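Local atomic coordinates of lipid Binding Protein (Caenorhabditis elegans, PDB entry 6C1Z), a protein that carries unsaturated fatty acids such as oleic acid from the lysosome to the nucleus, where it switches on genes that promote longevity. Residues Phe74-Pro79 / Ser97-Ile102. Numbering follows the deposited sequence.
With SO4 (sulfate ion), chain B.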
loop_
_atom_site.group_PDB
_atom_site.type_symbol
_atom_site.label_atom_id
_atom_site.label_comp_id
_atom_site.label_asym_id
_atom_site.label_seq_id
_atom_site.Cartn_x
_atom_site.Cartn_y
_atom_site.Cartn_z
ATOM N N PHE A 74 -13.008 0.491 7.423
ATOM C CA PHE A 74 -13.401 -0.845 7.005
ATOM C C PHE A 74 -12.439 -1.839 7.626
ATOM O O PHE A 74 -11.336 -1.477 8.046
ATOM C CB PHE A 74 -13.434 -0.958 5.472
ATOM C CG PHE A 74 -12.094 -0.785 4.798
ATOM C CD1 PHE A 74 -11.560 0.479 4.588
ATOM C CD2 PHE A 74 -11.382 -1.879 4.342
ATOM C CE1 PHE A 74 -10.341 0.635 3.953
ATOM C CE2 PHE A 74 -10.159 -1.722 3.720
ATOM C CZ PHE A 74 -9.645 -0.464 3.514
ATOM N N VAL A 75 -12.883 -3.083 7.738
ATOM C CA VAL A 75 -11.996 -4.143 8.194
ATOM C C VAL A 75 -11.239 -4.660 6.984
ATOM O O VAL A 75 -11.845 -5.158 6.028
ATOM C CB VAL A 75 -12.789 -5.267 8.870
ATOM C CG1 VAL A 75 -11.847 -6.328 9.411
ATOM C CG2 VAL A 75 -13.653 -4.698 9.962
ATOM N N GLU A 76 -9.920 -4.546 7.018
ATOM C CA GLU A 76 -9.069 -4.998 5.932
ATOM C C GLU A 76 -8.440 -6.326 6.311
ATOM O O GLU A 76 -7.842 -6.452 7.386
ATOM C CB GLU A 76 -7.950 -3.985 5.667
ATOM C CG GLU A 76 -6.958 -4.448 4.600
ATOM C CD GLU A 76 -5.815 -3.473 4.355
ATOM O OE1 GLU A 76 -5.698 -2.451 5.084
ATOM O OE2 GLU A 76 -5.021 -3.749 3.429
ATOM N N ILE A 77 -8.570 -7.310 5.430
ATOM C CA ILE A 77 -7.757 -8.513 5.512
ATOM C C ILE A 77 -6.520 -8.235 4.667
ATOM O O ILE A 77 -6.562 -8.270 3.439
ATOM C CB ILE A 77 -8.521 -9.756 5.062
ATOM C CG1 ILE A 77 -9.542 -10.137 6.132
ATOM C CG2 ILE A 77 -7.557 -10.896 4.852
ATOM C CD1 ILE A 77 -10.749 -9.212 6.258
ATOM N N ALA A 78 -5.425 -7.904 5.331
ATOM C CA ALA A 78 -4.211 -7.523 4.639
ATOM C C ALA A 78 -3.540 -8.759 4.069
ATOM O O ALA A 78 -3.887 -9.895 4.409
ATOM C CB ALA A 78 -3.278 -6.794 5.596
ATOM N N PRO A 79 -2.570 -8.578 3.177
ATOM C CA PRO A 79 -1.876 -9.743 2.619
ATOM C C PRO A 79 -1.191 -10.613 3.655
ATOM O O PRO A 79 -0.992 -11.800 3.392
ATOM C CB PRO A 79 -0.886 -9.131 1.618
ATOM C CG PRO A 79 -0.893 -7.666 1.878
ATOM C CD PRO A 79 -2.231 -7.347 2.450
ATOM N N SER A 97 -3.365 5.841 4.089
ATOM C CA SER A 97 -4.070 4.747 4.751
ATOM C C SER A 97 -3.498 4.495 6.145
ATOM O O SER A 97 -2.296 4.248 6.308
ATOM C CB SER A 97 -3.976 3.485 3.913
ATOM O OG SER A 97 -4.665 2.450 4.613
ATOM N N HIS A 98 -4.365 4.586 7.161
ATOM C CA HIS A 98 -4.038 4.167 8.517
ATOM C C HIS A 98 -4.561 2.755 8.716
ATOM O O HIS A 98 -5.773 2.536 8.776
ATOM C CB HIS A 98 -4.626 5.130 9.542
ATOM C CG HIS A 98 -3.856 6.406 9.643
ATOM N ND1 HIS A 98 -4.019 7.455 8.759
ATOM C CD2 HIS A 98 -2.852 6.765 10.473
ATOM C CE1 HIS A 98 -3.186 8.432 9.083
ATOM N NE2 HIS A 98 -2.457 8.031 10.108
ATOM N N GLN A 99 -3.646 1.801 8.770
ATOM C CA GLN A 99 -3.982 0.394 8.948
ATOM C C GLN A 99 -3.737 0.102 10.426
ATOM O O GLN A 99 -2.602 -0.130 10.835
ATOM C CB GLN A 99 -3.110 -0.452 8.026
ATOM C CG GLN A 99 -3.458 -1.952 8.127
ATOM C CD GLN A 99 -2.533 -2.815 7.299
ATOM O OE1 GLN A 99 -1.432 -3.168 7.727
ATOM N NE2 GLN A 99 -2.971 -3.155 6.094
ATOM N N ASP A 100 -4.810 0.116 11.215
ATOM C CA ASP A 100 -4.714 -0.008 12.666
ATOM C C ASP A 100 -4.856 -1.460 13.121
ATOM O O ASP A 100 -5.795 -2.167 12.731
ATOM C CB ASP A 100 -5.793 0.833 13.361
ATOM C CG ASP A 100 -5.586 2.329 13.211
ATOM O OD1 ASP A 100 -4.466 2.773 12.908
ATOM O OD2 ASP A 100 -6.563 3.073 13.434
ATOM N N LYS A 101 -3.922 -1.897 13.950
ATOM C CA LYS A 101 -4.001 -3.245 14.484
ATOM C C LYS A 101 -5.262 -3.427 15.312
ATOM O O LYS A 101 -5.834 -2.475 15.860
ATOM C CB LYS A 101 -2.768 -3.585 15.319
ATOM C CG LYS A 101 -2.620 -2.828 16.619
ATOM C CD LYS A 101 -1.363 -3.289 17.341
ATOM C CE LYS A 101 -1.156 -2.569 18.653
ATOM N NZ LYS A 101 0.085 -3.040 19.321
ATOM N N ILE A 102 -5.717 -4.668 15.353
ATOM C CA ILE A 102 -6.814 -5.093 16.215
ATOM C C ILE A 102 -6.299 -5.881 17.414
ATOM O O ILE A 102 -6.659 -5.601 18.561
ATOM C CB ILE A 102 -7.863 -5.899 15.413
ATOM C CG1 ILE A 102 -8.494 -4.989 14.352
ATOM C CG2 ILE A 102 -8.935 -6.484 16.332
ATOM C CD1 ILE A 102 -9.392 -5.693 13.375
HETATM S S SO4 B . 2.025 -0.294 16.906
HETATM O O1 SO4 B . 0.587 -0.023 16.890
HETATM O O2 SO4 B . 2.731 0.747 17.635
HETATM O O3 SO4 B . 2.278 -1.596 17.515
HETATM O O4 SO4 B . 2.496 -0.378 15.517
HETATM O O HOH W 1 -4.409 -0.205 3.785
#
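In both Glu76 and Gln99 the first torsion carries CG away from the backbone N (chi1 176° and -178°), and each chain then runs on extended, so that the carboxylate of one and the amide of the other converge although their CA atoms stand 8.0 Å apart. The pair is a worked example of polar pairing inside the antiparallel beta-barrel of the fatty acid-binding proteins: strands 74-77 and 94-101 are not neighbours in the sheet, because strand 83-91 runs between them, and side chains, with one water, span the gap. Gln99 NE2 donates to Glu76 OE1 at 3.0 Å, nearly straight, with the acceptor lying in the plane of the amide. The carboxylate, by contrast, is approached from above its plane, and the two side chains cross at about a right angle.

Glu76 OE1 takes part in three hydrogen bonds. Besides Gln99, a water donates one to Glu76 OE1, its oxygen 2.9 Å away, and Thr86 OG1, from the intervening strand 83-91, bonds to it as well. That same water reaches Ser97 OG at 2.8 Å, tying the start of segment 97-102 into the network. Glu76, Gln99 and Ser97 are all buried, and these bonds give their polar ends partners there; the two donors, Gln99 and the water, would be expected to favour a charged carboxylate. Replacing Glu76 with alanine would probably leave Gln99 NE2 without this acceptor and its amide freer to turn, and cost both the water and Thr86 a partner.

Farther along segment 97-102, Lys101 NZ bonds to a sulfate, probably from the crystallisation liquor, which Ser108 N also holds. Back at the junction, the Ala78 methyl covers the amide nitrogen, its CB 3.7 Å from Gln99 NE2.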